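Local coordinates for protein gingipain R (PDB 1CVR) that cleaves peptide bonds after arginine as a bacterial cysteine proteinase with a caspase-like fold, at residues Arg11-Val16 / Arg37-Val42; Asp197-Gly202 / Lys228-Ser233; Val346-Pro351 / Val418-Val423; Thr352-Thr357 / Val371-Asn376; Gln367-Ala372 / Ala399-Asn404. All blocks are in the same frame, centred on the assembly; numbering follows the deposited sequence.

The five contacts follow the chain from its proteinase part into its C-terminal Ig-like domain. Contacts 1 and 2 lie in the proteinase part on opposite sides of the chain's centre, their own centres about 32 Å apart. Contact 3 joins the segment leaving the proteinase part to a turn of the Ig-like domain, and contacts 4 and 5 fall within the 66 residues between its segments. Contacts 3 and 4 touch through Lys422 and Val423, which probably bond to Thr352; contacts 4 and 5 share Val371 and Ala372 on strand 368-373. The side chain of Arg347 in contact 3 lies about 11 Å from a bound zinc ion, and that of Asn232 in contact 2 about 14 Å from a bound zinc ion.

Contact 1 (Arg11-Val16 / Arg37-Val42); sequences RMIVIV and RTEVKV
Arg37 begins the pairing of strand 37-42 with strand 11-16 by offering its carbonyl O to Met12 N at 2.8 Å. Its guanidinium has the CB of Arg11 over one face, offset toward the rim, while its NH2 is held by Asn9 O and Asp69. Thr38 lies alongside Met12, the two side chains pointing the same way: the bend at the end of the methionine (chi3 66°) brings Met12 CE to 3.5 Å from Thr38 OG1 and 3.6 Å from Thr38 CG2. The hydroxyl itself is bonded to Leu36 O.

Glu39 is gripped at both ends. Its N and O bond to Met12 O and Val14 N, and its carboxylate reaches back on the other face of the sheet, where OE1 takes Arg11 NH1 in a salt bridge of 2.7 Å. The carboxylate meets the edge of the guanidinium, the two planes being 85° apart. Glu62 and Asp69 engage other nitrogens of Arg11, so this buried cation is probably well compensated by its acidic neighbours. Val40 then sets CG1 3.6 Å from Val16 CG1. Lys41 closes the ladder, its N bonded to Val14 O at 2.9 Å and its O to Val16 N, with its CB 4.2 Å from Ile13 CG2. Val42 ends the register with CG1 3.9 Å from Val16 O. With helix 25-33 linking the two strands, this is a beta-alpha-beta unit at the edge of a four-stranded parallel sheet.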
# COMPACT_ATOMS: atom_id res chain seq x y z
N ARG A 11 -12.60 7.47 4.12
CA ARG A 11 -13.18 6.14 4.01
C ARG A 11 -12.63 5.43 2.78
O ARG A 11 -11.94 6.03 1.95
CB ARG A 11 -14.71 6.22 3.92
CG ARG A 11 -15.23 6.89 2.67
CD ARG A 11 -16.75 7.12 2.74
NE ARG A 11 -17.20 7.93 1.61
CZ ARG A 11 -17.85 7.46 0.56
NH1 ARG A 11 -18.16 6.18 0.47
NH2 ARG A 11 -18.21 8.29 -0.41
N MET A 12 -12.93 4.15 2.68
CA MET A 12 -12.47 3.36 1.56
C MET A 12 -13.63 2.59 0.97
O MET A 12 -14.55 2.18 1.68
CB MET A 12 -11.38 2.37 2.01
CG MET A 12 -10.90 1.40 0.91
SD MET A 12 -9.42 0.41 1.36
CE MET A 12 -10.07 -0.55 2.62
N ILE A 13 -13.58 2.41 -0.33
CA ILE A 13 -14.59 1.63 -1.02
C ILE A 13 -13.82 0.53 -1.72
O ILE A 13 -12.83 0.81 -2.40
CB ILE A 13 -15.34 2.45 -2.09
CG1 ILE A 13 -16.21 3.51 -1.42
CG2 ILE A 13 -16.17 1.49 -2.98
CD1 ILE A 13 -16.95 4.46 -2.39
N VAL A 14 -14.25 -0.71 -1.51
CA VAL A 14 -13.66 -1.85 -2.18
C VAL A 14 -14.63 -2.19 -3.32
O VAL A 14 -15.80 -2.52 -3.06
CB VAL A 14 -13.56 -3.07 -1.24
CG1 VAL A 14 -12.98 -4.25 -2.00
CG2 VAL A 14 -12.69 -2.75 -0.01
N ILE A 15 -14.17 -2.07 -4.56
CA ILE A 15 -15.01 -2.39 -5.72
C ILE A 15 -14.56 -3.80 -6.07
O ILE A 15 -13.44 -4.02 -6.52
CB ILE A 15 -14.73 -1.42 -6.90
CG1 ILE A 15 -15.01 0.02 -6.46
CG2 ILE A 15 -15.60 -1.79 -8.11
CD1 ILE A 15 -14.73 1.06 -7.53
N VAL A 16 -15.45 -4.75 -5.86
CA VAL A 16 -15.12 -6.15 -6.08
C VAL A 16 -15.95 -6.81 -7.17
O VAL A 16 -17.16 -6.59 -7.27
CB VAL A 16 -15.27 -6.90 -4.73
CG1 VAL A 16 -16.70 -6.74 -4.19
CG2 VAL A 16 -14.92 -8.35 -4.90
N ARG A 37 -13.16 3.35 7.94
CA ARG A 37 -14.51 3.07 7.46
C ARG A 37 -14.40 2.52 6.05
O ARG A 37 -13.89 3.19 5.14
CB ARG A 37 -15.35 4.35 7.45
CG ARG A 37 -15.63 4.90 8.84
CD ARG A 37 -16.51 6.14 8.71
NE ARG A 37 -15.80 7.21 8.02
CZ ARG A 37 -16.41 8.14 7.28
NH1 ARG A 37 -17.73 8.13 7.14
NH2 ARG A 37 -15.69 9.10 6.71
N THR A 38 -14.88 1.30 5.87
CA THR A 38 -14.80 0.63 4.58
C THR A 38 -16.13 0.04 4.15
O THR A 38 -16.80 -0.64 4.94
CB THR A 38 -13.75 -0.50 4.64
OG1 THR A 38 -12.49 0.06 5.02
CG2 THR A 38 -13.60 -1.18 3.29
N GLU A 39 -16.48 0.29 2.90
CA GLU A 39 -17.73 -0.18 2.31
C GLU A 39 -17.39 -1.00 1.07
O GLU A 39 -16.33 -0.85 0.49
CB GLU A 39 -18.58 1.02 1.86
CG GLU A 39 -18.78 2.07 2.92
CD GLU A 39 -19.61 3.24 2.43
OE1 GLU A 39 -19.23 3.86 1.42
OE2 GLU A 39 -20.64 3.53 3.07
N VAL A 40 -18.33 -1.84 0.65
CA VAL A 40 -18.13 -2.68 -0.52
C VAL A 40 -19.12 -2.34 -1.63
O VAL A 40 -20.29 -2.07 -1.36
CB VAL A 40 -18.35 -4.17 -0.16
CG1 VAL A 40 -18.25 -5.03 -1.41
CG2 VAL A 40 -17.33 -4.62 0.87
N LYS A 41 -18.64 -2.35 -2.87
CA LYS A 41 -19.52 -2.14 -4.02
C LYS A 41 -19.20 -3.23 -5.03
O LYS A 41 -18.04 -3.40 -5.42
CB LYS A 41 -19.30 -0.78 -4.68
CG LYS A 41 -20.29 -0.52 -5.83
CD LYS A 41 -21.72 -0.50 -5.27
CE LYS A 41 -22.78 -0.18 -6.31
NZ LYS A 41 -22.72 1.25 -6.73
N VAL A 42 -20.21 -3.98 -5.44
CA VAL A 42 -20.03 -5.03 -6.43
C VAL A 42 -19.96 -4.35 -7.79
O VAL A 42 -20.86 -3.61 -8.17
CB VAL A 42 -21.20 -6.03 -6.38
CG1 VAL A 42 -21.04 -7.07 -7.46
CG2 VAL A 42 -21.25 -6.70 -5.01

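Contact 2 (Asp197-Gly202 / Lys228-Ser233); sequences DAFNGG and KQLTNS
The C-terminal end of helix 192-201 rests here on the loop that leads to strand 238-242, and Asn200 in the last turn makes the main polar link. With its CG beside the backbone N (chi1 -67°), Asn200 OD1 reaches over to accept Thr231 N at 2.8 Å, almost straight at the hydrogen (176°) although the donor stands above the carbonyl plane. The same amide extends ND2 toward Gln229 O, a weak bond of 3.5 Å, so one side chain spans the peptides on both sides of Leu230. A water adds a third link, donating to Asn200 O and accepting from Thr231 OG1 at 2.8 Å.

Beneath this polar layer Phe199 does the packing. Leu230 CD2 lies 3.9 Å from Phe199 CB, while Asn232 ND2 approaches the ring edge in its plane, 3.8 Å from Phe199 CD2, with amide and ring planes 89° apart. Gln235 O and Gly271 N hold the Asn232 amide from ND2 and OD1, fixing its rotation. Asn232 N is buried with no partner in the model. Gly202 leaves the helix with a positive phi, and Asn232 centres an inverse gamma turn: a helix terminus packed on a turning loop of an alpha/beta proteinase fold.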
# COMPACT_ATOMS: atom_id res chain seq x y z
N ASP A 197 18.21 -15.00 -2.64
CA ASP A 197 18.87 -15.03 -1.33
C ASP A 197 18.52 -13.82 -0.47
O ASP A 197 18.36 -13.94 0.75
CB ASP A 197 20.40 -15.10 -1.46
CG ASP A 197 20.89 -16.43 -2.02
OD1 ASP A 197 20.12 -17.41 -2.00
OD2 ASP A 197 22.06 -16.50 -2.46
N ALA A 198 18.42 -12.65 -1.09
CA ALA A 198 18.10 -11.42 -0.36
C ALA A 198 16.69 -11.51 0.22
O ALA A 198 16.48 -11.25 1.41
CB ALA A 198 18.24 -10.20 -1.28
N PHE A 199 15.71 -11.84 -0.62
CA PHE A 199 14.34 -12.01 -0.15
C PHE A 199 14.28 -13.06 0.97
O PHE A 199 13.68 -12.84 2.02
CB PHE A 199 13.42 -12.48 -1.27
CG PHE A 199 12.77 -11.38 -2.06
CD1 PHE A 199 13.46 -10.69 -3.06
CD2 PHE A 199 11.44 -11.04 -1.82
CE1 PHE A 199 12.83 -9.69 -3.82
CE2 PHE A 199 10.81 -10.04 -2.56
CZ PHE A 199 11.50 -9.37 -3.56
N ASN A 200 14.88 -14.22 0.74
CA ASN A 200 14.81 -15.29 1.73
C ASN A 200 15.52 -14.98 3.04
O ASN A 200 15.20 -15.58 4.07
CB ASN A 200 15.31 -16.61 1.13
CG ASN A 200 14.38 -17.11 0.05
OD1 ASN A 200 13.24 -16.65 -0.06
ND2 ASN A 200 14.85 -18.06 -0.75
N GLY A 201 16.44 -14.03 2.99
CA GLY A 201 17.17 -13.64 4.19
C GLY A 201 16.36 -12.71 5.07
O GLY A 201 16.59 -12.63 6.27
N GLY A 202 15.41 -11.98 4.46
CA GLY A 202 14.58 -11.05 5.21
C GLY A 202 14.83 -9.58 4.90
O GLY A 202 15.86 -9.03 5.28
N LYS A 228 8.69 -18.89 -7.54
CA LYS A 228 8.40 -20.12 -6.80
C LYS A 228 9.53 -20.50 -5.85
O LYS A 228 9.34 -21.31 -4.95
CB LYS A 228 8.14 -21.30 -7.76
CG LYS A 228 9.36 -21.73 -8.56
CD LYS A 228 9.09 -22.98 -9.40
CE LYS A 228 8.09 -22.72 -10.52
NZ LYS A 228 8.60 -21.77 -11.55
N GLN A 229 10.70 -19.90 -6.01
CA GLN A 229 11.81 -20.22 -5.13
C GLN A 229 11.85 -19.40 -3.84
O GLN A 229 12.67 -19.66 -2.97
CB GLN A 229 13.14 -20.05 -5.89
CG GLN A 229 13.34 -21.06 -7.03
CD GLN A 229 14.75 -20.99 -7.61
OE1 GLN A 229 15.74 -21.15 -6.89
NE2 GLN A 229 14.84 -20.75 -8.92
N LEU A 230 10.96 -18.43 -3.72
CA LEU A 230 10.92 -17.58 -2.52
C LEU A 230 10.26 -18.29 -1.35
O LEU A 230 9.23 -18.96 -1.49
CB LEU A 230 10.15 -16.27 -2.80
CG LEU A 230 10.61 -15.43 -4.00
CD1 LEU A 230 9.73 -14.16 -4.13
CD2 LEU A 230 12.06 -15.06 -3.84
N THR A 231 10.86 -18.13 -0.17
CA THR A 231 10.33 -18.74 1.03
C THR A 231 10.25 -17.71 2.16
O THR A 231 10.35 -18.07 3.34
CB THR A 231 11.22 -19.92 1.46
OG1 THR A 231 12.53 -19.43 1.75
CG2 THR A 231 11.31 -20.95 0.35
N ASN A 232 10.08 -16.44 1.80
CA ASN A 232 10.00 -15.38 2.80
C ASN A 232 8.57 -15.30 3.36
O ASN A 232 7.88 -14.30 3.22
CB ASN A 232 10.47 -14.04 2.17
CG ASN A 232 9.58 -13.56 1.04
OD1 ASN A 232 9.17 -14.34 0.18
ND2 ASN A 232 9.30 -12.25 1.03
N SER A 233 8.16 -16.39 4.00
CA SER A 233 6.82 -16.53 4.59
C SER A 233 6.45 -15.39 5.51
O SER A 233 7.01 -15.28 6.58
CB SER A 233 6.73 -17.85 5.35
OG SER A 233 6.89 -18.94 4.46
O HOH W 1 13.18 -18.04 4.15

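Contact 3 (Val346-Pro351 / Val418-Val423); sequences VRTLVP and VGYNKV
Neither segment is regular here: residues 418-423 fold into a type II beta turn from Gly419 to Lys422, whose Asn421 has its CA 4.6 Å from that of Pro351. Arg347 reaches the end of this turn with an extended chain, gripping Lys422 O end-on with NH1 at 3.0 Å and NH2 at 3.3 Å. The oxygen lies in the guanidinium plane; NH1 comes from above the carbonyl plane, whereas NH2 is nearly in line with C=O. Tyr131 O takes the remaining NE, which helps fix the rotation of the group.

Because the turn belongs to the C-terminal Ig-like domain, while Tyr131 lies in the peptidase family region, the arginine ties the two parts of the protein together. On the other flank Thr348 OG1 donates to Tyr420 OH at 2.9 Å, the side chains meeting at about a right angle, and Tyr177 OH is a further partner of that phenol. The Tyr420 ring also makes a cation-pi contact with Arg308. A water links Val346 O to Asn421 N, 2.9 Å from each. Pro351 packs its ring against the turn, with CB 3.3 Å from Asn421 O and CG 3.9 Å from Val423 CG2.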
# COMPACT_ATOMS: atom_id res chain seq x y z
N VAL A 346 2.41 1.28 6.17
CA VAL A 346 3.75 0.73 6.01
C VAL A 346 4.54 0.63 7.30
O VAL A 346 4.30 1.37 8.26
CB VAL A 346 4.56 1.55 4.99
CG1 VAL A 346 3.86 1.53 3.61
CG2 VAL A 346 4.73 2.99 5.49
N ARG A 347 5.48 -0.32 7.33
CA ARG A 347 6.36 -0.50 8.48
C ARG A 347 7.77 -0.35 7.93
O ARG A 347 8.08 -0.88 6.85
CB ARG A 347 6.20 -1.90 9.09
CG ARG A 347 4.88 -2.13 9.83
CD ARG A 347 4.73 -3.58 10.26
NE ARG A 347 3.50 -3.79 11.01
CZ ARG A 347 3.28 -3.33 12.24
NH1 ARG A 347 4.21 -2.63 12.87
NH2 ARG A 347 2.11 -3.56 12.82
N THR A 348 8.62 0.37 8.65
CA THR A 348 9.99 0.59 8.21
C THR A 348 11.03 -0.06 9.13
O THR A 348 12.08 -0.49 8.66
CB THR A 348 10.32 2.09 8.12
OG1 THR A 348 9.97 2.73 9.36
CG2 THR A 348 9.57 2.74 6.95
N LEU A 349 10.74 -0.14 10.43
CA LEU A 349 11.69 -0.71 11.38
C LEU A 349 11.02 -1.76 12.25
O LEU A 349 9.81 -1.92 12.21
CB LEU A 349 12.26 0.41 12.27
CG LEU A 349 12.87 1.62 11.55
CD1 LEU A 349 13.18 2.75 12.56
CD2 LEU A 349 14.13 1.17 10.82
N VAL A 350 11.83 -2.49 13.03
CA VAL A 350 11.28 -3.50 13.93
C VAL A 350 10.43 -2.66 14.89
O VAL A 350 10.89 -1.66 15.42
CB VAL A 350 12.40 -4.22 14.70
CG1 VAL A 350 11.80 -5.23 15.68
CG2 VAL A 350 13.33 -4.92 13.73
N PRO A 351 9.18 -3.06 15.11
CA PRO A 351 8.31 -2.29 16.00
C PRO A 351 8.60 -2.35 17.49
O PRO A 351 9.27 -3.27 17.97
CB PRO A 351 6.93 -2.86 15.68
CG PRO A 351 7.26 -4.32 15.54
CD PRO A 351 8.44 -4.22 14.57
N VAL A 418 -3.67 0.87 16.87
CA VAL A 418 -2.55 0.72 15.94
C VAL A 418 -1.69 1.97 16.03
O VAL A 418 -2.17 3.03 16.45
CB VAL A 418 -3.01 0.53 14.46
CG1 VAL A 418 -3.90 -0.72 14.34
CG2 VAL A 418 -3.74 1.77 13.98
N GLY A 419 -0.42 1.85 15.68
CA GLY A 419 0.48 2.99 15.72
C GLY A 419 1.64 2.75 14.78
O GLY A 419 2.00 1.61 14.52
N TYR A 420 2.22 3.83 14.26
CA TYR A 420 3.35 3.72 13.34
C TYR A 420 4.55 2.98 13.97
O TYR A 420 5.08 3.40 15.01
CB TYR A 420 3.78 5.12 12.90
CG TYR A 420 5.00 5.13 12.01
CD1 TYR A 420 4.99 4.52 10.75
CD2 TYR A 420 6.18 5.75 12.44
CE1 TYR A 420 6.14 4.52 9.93
CE2 TYR A 420 7.34 5.76 11.63
CZ TYR A 420 7.30 5.14 10.38
OH TYR A 420 8.44 5.13 9.60
N ASN A 421 4.97 1.89 13.33
CA ASN A 421 6.08 1.06 13.80
C ASN A 421 5.81 0.56 15.22
O ASN A 421 6.73 0.45 16.04
CB ASN A 421 7.41 1.84 13.75
CG ASN A 421 8.08 1.80 12.38
OD1 ASN A 421 8.98 2.58 12.11
ND2 ASN A 421 7.66 0.86 11.54
N LYS A 422 4.55 0.24 15.50
CA LYS A 422 4.15 -0.27 16.80
C LYS A 422 3.48 -1.62 16.66
O LYS A 422 2.98 -1.97 15.58
CB LYS A 422 3.16 0.69 17.47
CG LYS A 422 3.74 2.06 17.81
CD LYS A 422 4.80 1.91 18.88
CE LYS A 422 5.36 3.24 19.31
NZ LYS A 422 6.29 3.06 20.49
N VAL A 423 3.49 -2.39 17.74
CA VAL A 423 2.84 -3.68 17.72
C VAL A 423 1.37 -3.39 18.01
O VAL A 423 1.03 -2.71 18.98
CB VAL A 423 3.40 -4.63 18.79
CG1 VAL A 423 2.58 -5.95 18.81
CG2 VAL A 423 4.86 -4.93 18.50
O HOH W 2 3.52 0.77 11.03

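Contact 4 (Thr352-Thr357 / Val371-Asn376); sequences TEMQVT and VACDYN
Met354 forms a bump that fits beside Cys373 and Tyr375: its SD lies 4.0 Å from Cys373 SG, and its CG meets Tyr375 CB at the same distance. The sulfur approaches the tyrosine ring obliquely, 5.3 Å from the ring centroid, in a Met-aromatic contact. Cys373 SG also fills the angle between Met354 and Val356, touching Val356 CG2, while the other methyl, Val356 CG1, rests 3.8 Å from Val371 CG1. With chi1 at 173°, CG1 lies beside the carbonyl carbon and reaches Val371, leaving CG2 for the cysteine sulfur.

On the outer side Asp374 crosses Gln355 at about a right angle, carboxylate and amide planes 83° apart. Asp374 OD1 is modelled 2.5 Å from Gln355 N, shorter than a usual hydrogen bond, so the exact geometry there is doubtful. Asp374 N bonds in turn to Gln355 O. Further along, Thr357 and Ala372 bond reciprocally through their backbones, their CB atoms 4.0 Å apart. Strand 356-357 forms the edge of a three-stranded antiparallel sheet, beside 368-373; Met354 and Val356 pack on Val425 of strand 425-431 in the second sheet of the Ig-like domain.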
# COMPACT_ATOMS: atom_id res chain seq x y z
N THR A 352 8.10 -1.36 18.22
CA THR A 352 8.22 -1.36 19.66
C THR A 352 6.79 -1.55 20.17
O THR A 352 5.83 -1.48 19.39
CB THR A 352 8.80 -0.05 20.18
OG1 THR A 352 8.04 1.04 19.66
CG2 THR A 352 10.27 0.08 19.75
N GLU A 353 6.63 -1.81 21.46
CA GLU A 353 5.28 -2.01 21.97
C GLU A 353 4.72 -0.73 22.56
O GLU A 353 5.45 0.22 22.83
CB GLU A 353 5.25 -3.14 23.01
CG GLU A 353 5.83 -4.45 22.50
CD GLU A 353 5.47 -5.63 23.37
OE1 GLU A 353 4.31 -6.09 23.30
OE2 GLU A 353 6.34 -6.10 24.13
N MET A 354 3.40 -0.71 22.71
CA MET A 354 2.71 0.44 23.27
C MET A 354 2.11 0.06 24.61
O MET A 354 1.73 -1.09 24.84
CB MET A 354 1.57 0.89 22.35
CG MET A 354 1.99 1.50 21.05
SD MET A 354 0.54 2.00 20.13
CE MET A 354 -0.22 0.44 19.77
N GLN A 355 2.00 1.04 25.49
CA GLN A 355 1.42 0.83 26.81
C GLN A 355 0.00 1.38 26.69
O GLN A 355 -0.21 2.58 26.58
CB GLN A 355 2.23 1.60 27.85
CG GLN A 355 1.99 1.18 29.29
CD GLN A 355 3.04 1.76 30.24
OE1 GLN A 355 3.01 1.52 31.45
NE2 GLN A 355 3.98 2.53 29.69
N VAL A 356 -0.97 0.47 26.67
CA VAL A 356 -2.37 0.84 26.55
C VAL A 356 -3.13 0.48 27.82
O VAL A 356 -3.14 -0.68 28.24
CB VAL A 356 -3.05 0.11 25.36
CG1 VAL A 356 -4.55 0.38 25.35
CG2 VAL A 356 -2.44 0.57 24.05
N THR A 357 -3.78 1.47 28.42
CA THR A 357 -4.55 1.22 29.63
C THR A 357 -6.00 1.64 29.38
O THR A 357 -6.29 2.80 29.15
CB THR A 357 -3.99 2.03 30.81
OG1 THR A 357 -2.58 1.79 30.94
CG2 THR A 357 -4.67 1.60 32.10
N VAL A 371 -9.39 5.92 26.58
CA VAL A 371 -8.27 4.99 26.56
C VAL A 371 -6.97 5.75 26.78
O VAL A 371 -6.78 6.83 26.23
CB VAL A 371 -8.18 4.27 25.19
CG1 VAL A 371 -7.02 3.30 25.18
CG2 VAL A 371 -9.47 3.54 24.91
N ALA A 372 -6.08 5.19 27.60
CA ALA A 372 -4.80 5.82 27.86
C ALA A 372 -3.76 5.10 27.02
O ALA A 372 -3.75 3.88 26.97
CB ALA A 372 -4.44 5.71 29.34
N CYS A 373 -2.89 5.85 26.34
CA CYS A 373 -1.86 5.24 25.50
C CYS A 373 -0.58 6.07 25.54
O CYS A 373 -0.62 7.28 25.35
CB CYS A 373 -2.35 5.10 24.05
SG CYS A 373 -1.22 4.18 22.95
N ASP A 374 0.55 5.42 25.79
CA ASP A 374 1.82 6.15 25.87
C ASP A 374 2.43 6.50 24.52
O ASP A 374 3.60 6.87 24.45
CB ASP A 374 2.82 5.36 26.72
CG ASP A 374 3.32 4.10 26.03
OD1 ASP A 374 2.57 3.49 25.24
OD2 ASP A 374 4.47 3.69 26.32
N TYR A 375 1.64 6.41 23.45
CA TYR A 375 2.12 6.76 22.11
C TYR A 375 1.13 7.69 21.42
O TYR A 375 0.09 7.24 20.94
CB TYR A 375 2.28 5.51 21.22
CG TYR A 375 2.80 5.85 19.83
CD1 TYR A 375 4.07 6.40 19.67
CD2 TYR A 375 2.02 5.65 18.69
CE1 TYR A 375 4.56 6.75 18.40
CE2 TYR A 375 2.49 5.99 17.42
CZ TYR A 375 3.76 6.54 17.29
OH TYR A 375 4.24 6.89 16.04
N ASN A 376 1.45 8.98 21.36
CA ASN A 376 0.55 9.92 20.72
C ASN A 376 0.54 9.70 19.22
O ASN A 376 1.59 9.53 18.60
CB ASN A 376 0.95 11.36 21.04
CG ASN A 376 0.84 11.67 22.52
OD1 ASN A 376 -0.14 11.30 23.17
ND2 ASN A 376 1.83 12.38 23.06

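Contact 5 (Gln367-Ala372 / Ala399-Asn404); sequences QTFEVA and AIIKLN
Ile400 CG1 and Glu370 CG both stand beside the backbone N, anti to the carbonyl carbon, and the further bend of the isoleucine at chi2 (-53°) swings CD1 onto the glutamate stem. The two side chains run side by side, pointing the same way. Ile400 CD1 is modelled only 3.2 Å from Glu370 CG, a very tight contact whose exact closeness is doubtful. Thr368 and Lys402 lie on the same face of the sheet.

Leu403 uses a different bend, chi2 near +59°, to bring CD1 back over the residue just before the neighbouring strand, 3.5 Å from Gln367 O. That oxygen also accepts Leu403 N, so the same residue supplies both the bond and its apolar cover. Phe369 and Ile401, a hydrogen-bonded pair, occupy the buried face with Val371 and Ala399. Ile401 CD1 lies at the edge of the Phe369 ring, near its plane, and 4.4 Å from Val371 CG2; Leu382 of strand 379-384 touches both the phenylalanine and the isoleucine.

Backbone bonds zip strands 368-373 and 398-402 together. Phe369 N to Ile401 O is bent, with 137° at the hydrogen, whereas Ile401 N to Phe369 O is straighter; Val371 N to Ala399 O is 3.0 Å and Ala399 N to Val371 O 2.9 Å. The chemistry is therefore divided between two faces of an antiparallel pair: inside, apolar groups pack against the other sheet of the Ig-like domain, while Glu370, Lys402 and Thr368 share the outer face with the exposed Ile400, and backbone bonds supply the polar links between the two strands.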
# COMPACT_ATOMS: atom_id res chain seq x y z
N GLN A 367 -21.65 6.85 26.06
CA GLN A 367 -21.60 7.64 24.83
C GLN A 367 -20.15 7.78 24.43
O GLN A 367 -19.84 8.04 23.26
CB GLN A 367 -22.14 9.05 25.03
CG GLN A 367 -23.58 9.19 25.43
CD GLN A 367 -24.05 10.63 25.30
OE1 GLN A 367 -23.43 11.56 25.85
NE2 GLN A 367 -25.14 10.82 24.57
N THR A 368 -19.26 7.65 25.41
CA THR A 368 -17.83 7.79 25.16
C THR A 368 -17.04 6.71 25.87
O THR A 368 -17.55 6.00 26.75
CB THR A 368 -17.30 9.14 25.65
OG1 THR A 368 -17.34 9.17 27.08
CG2 THR A 368 -18.14 10.28 25.10
N PHE A 369 -15.77 6.59 25.50
CA PHE A 369 -14.90 5.60 26.10
C PHE A 369 -13.51 6.20 26.04
O PHE A 369 -13.05 6.62 24.98
CB PHE A 369 -14.97 4.31 25.29
CG PHE A 369 -14.25 3.17 25.91
CD1 PHE A 369 -14.68 2.62 27.11
CD2 PHE A 369 -13.13 2.61 25.29
CE1 PHE A 369 -14.02 1.54 27.69
CE2 PHE A 369 -12.46 1.53 25.85
CZ PHE A 369 -12.91 0.99 27.06
N GLU A 370 -12.84 6.25 27.19
CA GLU A 370 -11.50 6.84 27.26
C GLU A 370 -10.43 5.78 27.39
O GLU A 370 -10.53 4.88 28.22
CB GLU A 370 -11.41 7.78 28.46
CG GLU A 370 -12.54 8.79 28.54
CD GLU A 370 -12.35 9.80 29.66
OE1 GLU A 370 -13.33 10.50 29.99
OE2 GLU A 370 -11.21 9.90 30.19
N VAL A 371 -9.39 5.92 26.58
CA VAL A 371 -8.27 4.99 26.56
C VAL A 371 -6.97 5.75 26.78
O VAL A 371 -6.78 6.83 26.23
CB VAL A 371 -8.18 4.27 25.19
CG1 VAL A 371 -7.02 3.30 25.18
CG2 VAL A 371 -9.47 3.54 24.91
N ALA A 372 -6.08 5.19 27.60
CA ALA A 372 -4.80 5.82 27.86
C ALA A 372 -3.76 5.10 27.02
O ALA A 372 -3.75 3.88 26.97
CB ALA A 372 -4.44 5.71 29.34
N ALA A 399 -7.16 8.85 24.21
CA ALA A 399 -8.08 8.89 23.10
C ALA A 399 -9.48 8.90 23.67
O ALA A 399 -9.81 8.08 24.52
CB ALA A 399 -7.90 7.66 22.21
N ILE A 400 -10.30 9.85 23.23
CA ILE A 400 -11.68 9.92 23.70
C ILE A 400 -12.52 9.46 22.54
O ILE A 400 -12.77 10.22 21.61
CB ILE A 400 -12.09 11.35 24.10
CG1 ILE A 400 -11.23 11.83 25.27
CG2 ILE A 400 -13.57 11.39 24.43
CD1 ILE A 400 -11.23 10.88 26.45
N ILE A 401 -12.96 8.21 22.59
CA ILE A 401 -13.76 7.64 21.53
C ILE A 401 -15.25 7.96 21.68
O ILE A 401 -15.85 7.61 22.69
CB ILE A 401 -13.61 6.10 21.51
CG1 ILE A 401 -12.13 5.72 21.37
CG2 ILE A 401 -14.45 5.52 20.38
CD1 ILE A 401 -11.88 4.22 21.35
N LYS A 402 -15.83 8.62 20.69
CA LYS A 402 -17.26 8.92 20.73
C LYS A 402 -18.00 7.81 19.99
O LYS A 402 -17.74 7.58 18.81
CB LYS A 402 -17.56 10.26 20.07
CG LYS A 402 -16.95 11.43 20.81
CD LYS A 402 -17.37 12.75 20.20
CE LYS A 402 -16.93 13.90 21.09
NZ LYS A 402 -17.42 15.20 20.57
N LEU A 403 -18.92 7.12 20.67
CA LEU A 403 -19.66 6.05 20.02
C LEU A 403 -20.65 6.60 19.00
O LEU A 403 -21.32 7.59 19.26
CB LEU A 403 -20.40 5.20 21.06
CG LEU A 403 -19.54 4.20 21.84
CD1 LEU A 403 -18.44 4.92 22.58
CD2 LEU A 403 -20.43 3.42 22.79
N ASN A 404 -20.74 5.95 17.84
CA ASN A 404 -21.64 6.42 16.79
C ASN A 404 -22.99 5.71 16.80
O ASN A 404 -23.81 5.90 15.90
CB ASN A 404 -20.97 6.26 15.42
CG ASN A 404 -20.66 4.81 15.07
OD1 ASN A 404 -20.00 4.53 14.07
ND2 ASN A 404 -21.16 3.88 15.88